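Local coordinates for protein Non-heme chloroperoxidase CPO-A1 (Streptomyces aureofaciens, PDB 1A8Q) that acts as a haem-free haloperoxidase that can brominate and may be a chlorinating enzyme in 7-chlorotetracycline biosynthesis, at residues V22-G27 / D33-Q38; Y67-F72 / H93-G98; H107-L112 / K210-T215. All coordinates share one frame; numbering follows the deposited sequence.

Interaction 1: residues V22-G27 / D33-Q38; sequences VVFIHG and DAWQDQ
Phe24 lays its CB on one face of the Trp35 indole, 3.4 Å from the centroid of the five-membered ring and only 6° off the ring normal, a CH-pi contact. Farther along the same side chain, Phe24 CD2 rides above the benzo part of the indole, 3.5 Å from Trp35 CE3. The phenyl and the six-membered ring of the indole form an oblique pair, their planes at 45°. At the indole's edge, near its plane, run the backbone C of Ile25 and N of His26. Trp35 NE1 lies 3.3 Å from His26 N, but both are donors and no bond joins them; His26 CB borders the same corner. Gln38 CB reaches Phe24 CE2 obliquely, 3.6 Å away. From there the Gln38 chain bends at chi2 (71°) and carries its amide off to Ala255 O and Asn265 OD1. His26 turns its imidazole the other way, ND1 donating to Gly27 O over 2.8 Å. Trp35 is the N-cap residue of helix 36-44, so the contact ties strand 21-25 to the next element of a beta-alpha-beta unit that ends in strand 48-52; helix 260-272 flanks it, touching Phe24 through Leu268 and Gln38 through Phe264.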
loop_
_atom_site.group_PDB
_atom_site.type_symbol
_atom_site.label_atom_id
_atom_site.label_comp_id
_atom_site.label_asym_id
_atom_site.label_seq_id
_atom_site.Cartn_x
_atom_site.Cartn_y
_atom_site.Cartn_z
ATOM N N VAL A 22 1.197 8.187 -12.703
ATOM C CA VAL A 22 1.290 8.006 -11.278
ATOM C C VAL A 22 0.490 6.701 -11.003
ATOM O O VAL A 22 -0.702 6.676 -11.279
ATOM C CB VAL A 22 0.730 9.153 -10.471
ATOM C CG1 VAL A 22 0.957 8.903 -8.972
ATOM C CG2 VAL A 22 1.347 10.492 -10.889
ATOM N N VAL A 23 1.187 5.669 -10.561
ATOM C CA VAL A 23 0.548 4.351 -10.391
ATOM C C VAL A 23 0.452 4.099 -8.897
ATOM O O VAL A 23 1.444 4.088 -8.154
ATOM C CB VAL A 23 1.343 3.240 -11.084
ATOM C CG1 VAL A 23 0.804 1.855 -10.727
ATOM C CG2 VAL A 23 1.364 3.423 -12.607
ATOM N N PHE A 24 -0.765 3.850 -8.428
ATOM C CA PHE A 24 -1.049 3.702 -7.007
ATOM C C PHE A 24 -1.207 2.228 -6.650
ATOM O O PHE A 24 -1.859 1.499 -7.416
ATOM C CB PHE A 24 -2.348 4.436 -6.637
ATOM C CG PHE A 24 -2.239 5.945 -6.708
ATOM C CD1 PHE A 24 -2.495 6.557 -7.925
ATOM C CD2 PHE A 24 -1.902 6.654 -5.575
ATOM C CE1 PHE A 24 -2.398 7.966 -7.983
ATOM C CE2 PHE A 24 -1.810 8.060 -5.637
ATOM C CZ PHE A 24 -2.079 8.673 -6.851
ATOM N N ILE A 25 -0.590 1.853 -5.522
ATOM C CA ILE A 25 -0.517 0.430 -5.138
ATOM C C ILE A 25 -1.103 0.287 -3.761
ATOM O O ILE A 25 -0.632 0.754 -2.728
ATOM C CB ILE A 25 0.990 -0.002 -5.063
ATOM C CG1 ILE A 25 1.678 0.232 -6.419
ATOM C CG2 ILE A 25 1.089 -1.498 -4.714
ATOM C CD1 ILE A 25 3.209 0.113 -6.311
ATOM N N HIS A 26 -2.324 -0.337 -3.683
ATOM C CA HIS A 26 -3.077 -0.342 -2.460
ATOM C C HIS A 26 -2.643 -1.333 -1.370
ATOM O O HIS A 26 -1.859 -2.206 -1.693
ATOM C CB HIS A 26 -4.589 -0.657 -2.762
ATOM C CG HIS A 26 -4.845 -2.066 -3.219
ATOM N ND1 HIS A 26 -5.052 -3.103 -2.343
ATOM C CD2 HIS A 26 -4.922 -2.580 -4.496
ATOM C CE1 HIS A 26 -5.248 -4.206 -3.052
ATOM N NE2 HIS A 26 -5.175 -3.941 -4.324
ATOM N N GLY A 27 -3.199 -1.145 -0.174
ATOM C CA GLY A 27 -2.827 -2.048 0.937
ATOM C C GLY A 27 -3.886 -3.134 1.184
ATOM O O GLY A 27 -4.872 -3.237 0.479
ATOM N N ASP A 33 -10.051 1.152 -5.192
ATOM C CA ASP A 33 -10.970 2.195 -4.722
ATOM C C ASP A 33 -10.467 2.937 -3.506
ATOM O O ASP A 33 -10.968 4.023 -3.173
ATOM C CB ASP A 33 -12.329 1.586 -4.308
ATOM C CG ASP A 33 -13.200 1.268 -5.507
ATOM O OD1 ASP A 33 -12.857 1.734 -6.595
ATOM O OD2 ASP A 33 -14.201 0.503 -5.357
ATOM N N ALA A 34 -9.467 2.451 -2.755
ATOM C CA ALA A 34 -8.844 3.104 -1.635
ATOM C C ALA A 34 -8.037 4.330 -2.091
ATOM O O ALA A 34 -7.562 5.001 -1.173
ATOM C CB ALA A 34 -7.874 2.193 -0.875
ATOM N N TRP A 35 -7.948 4.573 -3.372
ATOM C CA TRP A 35 -7.152 5.700 -3.840
ATOM C C TRP A 35 -8.002 6.695 -4.622
ATOM O O TRP A 35 -7.422 7.589 -5.257
ATOM C CB TRP A 35 -6.114 5.166 -4.834
ATOM C CG TRP A 35 -5.015 4.341 -4.190
ATOM C CD1 TRP A 35 -4.703 3.058 -4.491
ATOM C CD2 TRP A 35 -3.988 4.845 -3.324
ATOM N NE1 TRP A 35 -3.556 2.684 -3.789
ATOM C CE2 TRP A 35 -3.105 3.757 -3.076
ATOM C CE3 TRP A 35 -3.785 6.030 -2.641
ATOM C CZ2 TRP A 35 -2.005 3.901 -2.215
ATOM C CZ3 TRP A 35 -2.669 6.200 -1.816
ATOM C CH2 TRP A 35 -1.808 5.095 -1.578
ATOM N N GLN A 36 -9.330 6.577 -4.653
ATOM C CA GLN A 36 -10.044 7.502 -5.555
ATOM C C GLN A 36 -9.767 8.959 -5.232
ATOM O O GLN A 36 -9.736 9.741 -6.185
ATOM C CB GLN A 36 -11.554 7.214 -5.472
ATOM C CG GLN A 36 -11.773 5.870 -6.208
ATOM C CD GLN A 36 -13.113 5.830 -6.927
ATOM O OE1 GLN A 36 -13.626 6.875 -7.330
ATOM N NE2 GLN A 36 -13.651 4.624 -7.092
ATOM N N ASP A 37 -9.641 9.340 -3.965
ATOM C CA ASP A 37 -9.371 10.753 -3.661
ATOM C C ASP A 37 -8.056 11.203 -4.313
ATOM O O ASP A 37 -7.995 12.319 -4.850
ATOM C CB ASP A 37 -9.326 10.938 -2.170
ATOM C CG ASP A 37 -10.658 10.740 -1.453
ATOM O OD1 ASP A 37 -11.566 11.581 -1.513
ATOM O OD2 ASP A 37 -10.734 9.760 -0.697
ATOM N N GLN A 38 -7.024 10.388 -4.191
ATOM C CA GLN A 38 -5.719 10.739 -4.747
ATOM C C GLN A 38 -5.679 10.669 -6.239
ATOM O O GLN A 38 -5.003 11.462 -6.918
ATOM C CB GLN A 38 -4.606 9.787 -4.174
ATOM C CG GLN A 38 -4.394 10.077 -2.706
ATOM C CD GLN A 38 -5.498 9.655 -1.776
ATOM O OE1 GLN A 38 -6.064 8.571 -1.931
ATOM N NE2 GLN A 38 -5.801 10.501 -0.801
#

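Interaction 2: residues Y67-F72 / H93-G98; sequences YDFDTF and HSMGGG
The first turn of helix 69-82 faces the tight turn that leads into helix 96-107, with Phe69 and Gly98 nearest at 6.6 Å between CA atoms. Phe69 reaches across with one ortho-meta side of its ring: CE1 comes to 3.4 Å from Met95 O, which lies at the ring edge near its plane, while CD1 rests 3.5 Å from Gly98 C. A glycine backbone forms this surface, and the ring occupies the space where a side chain on Gly98 would point. Met95 completes the contact with its methyl. CG stands between the backbone N and carbonyl carbon (chi1 73°), and a bend about the CG-SD bond brings CE to 3.5 Å from Phe72 CE2, with Phe69 CE1 somewhat farther. Met95 and Phe72 cross at roughly a right angle. Behind the aromatic pair, Asp68 caps helix 69-82: its OD1 accepts from Thr71 N over 2.9 Å, met from above the carboxylate plane, and OD2 receives Thr71 OG1 on the syn side, somewhat out of that plane. Ser94, whose OG bonds His252 NE2 in the catalytic triad with Asp223, sits at phi 55°, psi -126° in the type II' turn from His93 to Gly96, the strained nucleophile elbow of alpha/beta hydrolases. The contact itself has no hydrogen bond; Phe69 and Phe72 meet the Met95 methyl and Gly98 backbone mainly by dispersion, joined by a carbonyl oxygen at a ring edge.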
loop_
_atom_site.group_PDB
_atom_site.type_symbol
_atom_site.label_atom_id
_atom_site.label_comp_id
_atom_site.label_asym_id
_atom_site.label_seq_id
_atom_site.Cartn_x
_atom_site.Cartn_y
_atom_site.Cartn_z
ATOM N N TYR A 67 -0.035 -15.420 -3.687
ATOM C CA TYR A 67 -0.109 -14.322 -2.715
ATOM C C TYR A 67 1.272 -14.151 -2.049
ATOM O O TYR A 67 1.452 -14.451 -0.867
ATOM C CB TYR A 67 -1.190 -14.628 -1.681
ATOM C CG TYR A 67 -2.589 -14.576 -2.298
ATOM C CD1 TYR A 67 -3.140 -13.363 -2.716
ATOM C CD2 TYR A 67 -3.344 -15.732 -2.420
ATOM C CE1 TYR A 67 -4.391 -13.314 -3.306
ATOM C CE2 TYR A 67 -4.626 -15.696 -2.968
ATOM C CZ TYR A 67 -5.134 -14.501 -3.413
ATOM O OH TYR A 67 -6.409 -14.443 -3.945
ATOM N N ASP A 68 2.226 -13.675 -2.865
ATOM C CA ASP A 68 3.599 -13.462 -2.385
ATOM C C ASP A 68 4.140 -12.238 -3.131
ATOM O O ASP A 68 3.691 -11.941 -4.245
ATOM C CB ASP A 68 4.472 -14.679 -2.676
ATOM C CG ASP A 68 4.599 -14.994 -4.141
ATOM O OD1 ASP A 68 5.508 -14.456 -4.787
ATOM O OD2 ASP A 68 3.800 -15.760 -4.712
ATOM N N PHE A 69 5.155 -11.597 -2.554
ATOM C CA PHE A 69 5.615 -10.345 -3.188
ATOM C C PHE A 69 6.236 -10.490 -4.543
ATOM O O PHE A 69 6.228 -9.523 -5.318
ATOM C CB PHE A 69 6.531 -9.573 -2.203
ATOM C CG PHE A 69 5.693 -8.982 -1.092
ATOM C CD1 PHE A 69 4.927 -7.879 -1.370
ATOM C CD2 PHE A 69 5.682 -9.532 0.177
ATOM C CE1 PHE A 69 4.159 -7.307 -0.359
ATOM C CE2 PHE A 69 4.926 -8.938 1.181
ATOM C CZ PHE A 69 4.128 -7.840 0.912
ATOM N N ASP A 70 6.946 -11.600 -4.850
ATOM C CA ASP A 70 7.494 -11.759 -6.192
ATOM C C ASP A 70 6.368 -11.789 -7.242
ATOM O O ASP A 70 6.452 -11.154 -8.280
ATOM C CB ASP A 70 8.246 -13.100 -6.248
ATOM C CG ASP A 70 9.590 -13.027 -5.544
ATOM O OD1 ASP A 70 10.149 -11.956 -5.271
ATOM O OD2 ASP A 70 10.124 -14.142 -5.284
ATOM N N THR A 71 5.272 -12.508 -6.937
ATOM C CA THR A 71 4.159 -12.532 -7.897
ATOM C C THR A 71 3.501 -11.155 -7.982
ATOM O O THR A 71 3.200 -10.741 -9.103
ATOM C CB THR A 71 3.097 -13.547 -7.424
ATOM O OG1 THR A 71 3.732 -14.860 -7.426
ATOM C CG2 THR A 71 1.928 -13.607 -8.383
ATOM N N PHE A 72 3.258 -10.511 -6.848
ATOM C CA PHE A 72 2.654 -9.150 -6.921
ATOM C C PHE A 72 3.516 -8.200 -7.753
ATOM O O PHE A 72 2.992 -7.433 -8.560
ATOM C CB PHE A 72 2.514 -8.533 -5.525
ATOM C CG PHE A 72 1.634 -9.335 -4.582
ATOM C CD1 PHE A 72 0.583 -10.098 -5.062
ATOM C CD2 PHE A 72 1.903 -9.299 -3.216
ATOM C CE1 PHE A 72 -0.188 -10.833 -4.149
ATOM C CE2 PHE A 72 1.122 -10.007 -2.319
ATOM C CZ PHE A 72 0.059 -10.762 -2.811
ATOM N N HIS A 93 0.707 2.111 -0.458
ATOM C CA HIS A 93 0.309 2.195 0.958
ATOM C C HIS A 93 0.462 0.819 1.623
ATOM O O HIS A 93 0.195 -0.184 0.976
ATOM C CB HIS A 93 -1.198 2.567 1.021
ATOM C CG HIS A 93 -1.783 2.464 2.388
ATOM N ND1 HIS A 93 -2.876 1.597 2.585
ATOM C CD2 HIS A 93 -1.529 3.024 3.571
ATOM C CE1 HIS A 93 -3.232 1.680 3.858
ATOM N NE2 HIS A 93 -2.431 2.539 4.490
ATOM N N SER A 94 0.920 0.824 2.871
ATOM C CA SER A 94 0.942 -0.405 3.692
ATOM C C SER A 94 1.670 -1.554 3.063
ATOM O O SER A 94 2.797 -1.384 2.576
ATOM C CB SER A 94 -0.572 -0.698 3.953
ATOM O OG SER A 94 -0.682 -1.534 5.096
ATOM N N MET A 95 1.071 -2.783 2.910
ATOM C CA MET A 95 1.756 -3.866 2.251
ATOM C C MET A 95 2.029 -3.638 0.799
ATOM O O MET A 95 2.886 -4.242 0.173
ATOM C CB MET A 95 1.068 -5.246 2.461
ATOM C CG MET A 95 -0.243 -5.323 1.633
ATOM S SD MET A 95 -0.708 -7.074 1.442
ATOM C CE MET A 95 0.186 -7.571 0.011
ATOM N N GLY A 96 1.367 -2.646 0.136
ATOM C CA GLY A 96 1.678 -2.192 -1.201
ATOM C C GLY A 96 3.143 -1.716 -1.312
ATOM O O GLY A 96 3.764 -1.794 -2.355
ATOM N N GLY A 97 3.679 -1.239 -0.209
ATOM C CA GLY A 97 5.108 -0.828 -0.150
ATOM C C GLY A 97 6.030 -2.024 -0.369
ATOM O O GLY A 97 7.097 -1.833 -0.958
ATOM N N GLY A 98 5.624 -3.255 -0.013
ATOM C CA GLY A 98 6.431 -4.418 -0.340
ATOM C C GLY A 98 6.370 -4.741 -1.807
ATOM O O GLY A 98 7.298 -5.255 -2.423
#

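Interaction 3: residues H107-L112 / K210-T215; sequences HGTGRL and KFDIPT
Thr109 and Asp212 supply the polar part of the contact, a hydrogen bond in which Thr109 OG1 donates to Asp212 OD1 over 2.6 Å. The hydroxyl uses the syn lone pair of OD1, on the side of the other carboxylate oxygen. With chi1 at 61°, the Asp212 carboxylate folds back over its own backbone toward the threonine, and Thr109 holds its OG1 in the same kind of position. The methyl of Thr109 follows the bond in, with CG2 3.3 Å from Asp212 OD1. The apolar part lies beneath, where Ile213 sends out both branches: CG2 stands 4.0 Å from Thr109 CB, and CD1, at the end of an extended chain, is 3.9 Å from Leu112 CB and equally near Leu112 CD1. Leu112 and Ile213 run at a slant to one another, and Val88 and Leu90 of strand 88-93 touch Leu112. Backbone bonds shape the first loop: Gly108 leaves helix 96-107 with positive phi, and a type I turn from Thr109 to Leu112 closes with Leu112 N bonding Thr109 O over 2.9 Å. Two loops that lead into the neighbouring parallel strands 112-118 and 215-220 are thus joined by one short hydrogen bond toward the surface, probably strengthened by a charged carboxylate, and by aliphatic contact between Leu112 and Ile213, both buried.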
loop_
_atom_site.group_PDB
_atom_site.type_symbol
_atom_site.label_atom_id
_atom_site.label_comp_id
_atom_site.label_asym_id
_atom_site.label_seq_id
_atom_site.Cartn_x
_atom_site.Cartn_y
_atom_site.Cartn_z
ATOM N N HIS A 107 12.880 -5.918 -11.067
ATOM C CA HIS A 107 12.786 -5.330 -12.383
ATOM C C HIS A 107 13.583 -4.044 -12.572
ATOM O O HIS A 107 13.686 -3.565 -13.712
ATOM C CB HIS A 107 11.274 -5.017 -12.626
ATOM C CG HIS A 107 10.508 -6.323 -12.583
ATOM N ND1 HIS A 107 10.654 -7.232 -13.609
ATOM C CD2 HIS A 107 9.633 -6.861 -11.707
ATOM C CE1 HIS A 107 9.891 -8.312 -13.369
ATOM N NE2 HIS A 107 9.276 -8.087 -12.222
ATOM N N GLY A 108 14.089 -3.474 -11.493
ATOM C CA GLY A 108 14.886 -2.247 -11.571
ATOM C C GLY A 108 14.055 -0.984 -11.720
ATOM O O GLY A 108 12.819 -0.991 -11.633
ATOM N N THR A 109 14.744 0.152 -11.924
ATOM C CA THR A 109 14.086 1.448 -11.955
ATOM C C THR A 109 14.066 2.118 -13.320
ATOM O O THR A 109 13.734 3.319 -13.404
ATOM C CB THR A 109 14.759 2.418 -10.963
ATOM O OG1 THR A 109 16.169 2.498 -11.327
ATOM C CG2 THR A 109 14.623 1.923 -9.538
ATOM N N GLY A 110 14.245 1.358 -14.390
ATOM C CA GLY A 110 14.302 1.949 -15.729
ATOM C C GLY A 110 13.042 2.682 -16.154
ATOM O O GLY A 110 13.109 3.714 -16.839
ATOM N N ARG A 111 11.874 2.212 -15.701
ATOM C CA ARG A 111 10.620 2.884 -16.061
ATOM C C ARG A 111 10.204 3.922 -15.039
ATOM O O ARG A 111 9.129 4.541 -15.181
ATOM C CB ARG A 111 9.484 1.833 -16.118
ATOM C CG ARG A 111 9.542 0.877 -17.271
ATOM C CD ARG A 111 8.328 -0.070 -17.294
ATOM N NE ARG A 111 8.404 -0.927 -18.468
ATOM C CZ ARG A 111 8.064 -0.671 -19.709
ATOM N NH1 ARG A 111 7.533 0.481 -20.070
ATOM N NH2 ARG A 111 8.239 -1.646 -20.601
ATOM N N LEU A 112 10.981 4.111 -13.981
ATOM C CA LEU A 112 10.525 4.925 -12.876
ATOM C C LEU A 112 11.233 6.267 -12.739
ATOM O O LEU A 112 12.445 6.394 -12.944
ATOM C CB LEU A 112 10.699 4.212 -11.517
ATOM C CG LEU A 112 10.220 2.753 -11.431
ATOM C CD1 LEU A 112 10.440 2.208 -10.030
ATOM C CD2 LEU A 112 8.733 2.702 -11.811
ATOM N N LYS A 210 18.647 -0.950 -3.349
ATOM C CA LYS A 210 18.702 -0.831 -4.783
ATOM C C LYS A 210 17.941 0.382 -5.314
ATOM O O LYS A 210 18.004 0.605 -6.528
ATOM C CB LYS A 210 18.183 -2.100 -5.460
ATOM C CG LYS A 210 19.043 -3.297 -5.029
ATOM C CD LYS A 210 18.681 -4.540 -5.822
ATOM C CE LYS A 210 19.941 -5.414 -5.967
ATOM N NZ LYS A 210 20.813 -4.838 -7.048
ATOM N N PHE A 211 17.283 1.134 -4.459
ATOM C CA PHE A 211 16.559 2.329 -4.922
ATOM C C PHE A 211 17.601 3.359 -5.382
ATOM O O PHE A 211 18.635 3.481 -4.701
ATOM C CB PHE A 211 15.722 2.905 -3.801
ATOM C CG PHE A 211 14.342 2.289 -3.593
ATOM C CD1 PHE A 211 14.208 0.937 -3.423
ATOM C CD2 PHE A 211 13.239 3.122 -3.500
ATOM C CE1 PHE A 211 12.947 0.367 -3.211
ATOM C CE2 PHE A 211 11.974 2.568 -3.287
ATOM C CZ PHE A 211 11.843 1.199 -3.142
ATOM N N ASP A 212 17.349 4.010 -6.484
ATOM C CA ASP A 212 18.264 5.051 -6.965
ATOM C C ASP A 212 17.439 6.198 -7.545
ATOM O O ASP A 212 17.779 6.778 -8.588
ATOM C CB ASP A 212 19.216 4.438 -7.988
ATOM C CG ASP A 212 18.603 3.859 -9.229
ATOM O OD1 ASP A 212 17.355 3.736 -9.333
ATOM O OD2 ASP A 212 19.332 3.521 -10.189
ATOM N N ILE A 213 16.189 6.298 -7.079
ATOM C CA ILE A 213 15.271 7.356 -7.522
ATOM C C ILE A 213 14.801 8.113 -6.303
ATOM O O ILE A 213 14.820 7.561 -5.203
ATOM C CB ILE A 213 14.031 6.746 -8.222
ATOM C CG1 ILE A 213 13.349 5.709 -7.317
ATOM C CG2 ILE A 213 14.439 6.133 -9.565
ATOM C CD1 ILE A 213 12.086 5.131 -7.962
ATOM N N PRO A 214 14.365 9.369 -6.414
ATOM C CA PRO A 214 13.905 10.144 -5.283
ATOM C C PRO A 214 12.745 9.371 -4.624
ATOM O O PRO A 214 11.912 8.910 -5.393
ATOM C CB PRO A 214 13.411 11.462 -5.873
ATOM C CG PRO A 214 14.006 11.536 -7.219
ATOM C CD PRO A 214 14.389 10.148 -7.671
ATOM N N THR A 215 12.707 9.361 -3.317
ATOM C CA THR A 215 11.695 8.577 -2.627
ATOM C C THR A 215 11.204 9.382 -1.449
ATOM O O THR A 215 12.006 9.956 -0.698
ATOM C CB THR A 215 12.292 7.237 -2.117
ATOM O OG1 THR A 215 12.726 6.452 -3.240
ATOM C CG2 THR A 215 11.195 6.513 -1.335
#

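The three contacts follow one another along the chain without interleaving, all within the alpha/beta hydrolase fold. Interactions 1 and 2, with centres about 14 Å apart, meet directly through adjacent parallel strands: Ile25 O lies 3.0 Å from His93 N, probably a hydrogen bond, and Trp35 CZ2 packs on His93 CB. Both flank the C-terminal ends of strands 21-25 and 88-93, where the nucleophile Ser94 sits. Interaction 3 lies about 20 Å from interaction 1 and 16 Å from interaction 2, centre to centre, without touching either. It joins the loops entering strands 112-118 and 215-220, while helix 96-107 runs from interaction 2 to interaction 3, connecting the catalytic end of the sheet to the other.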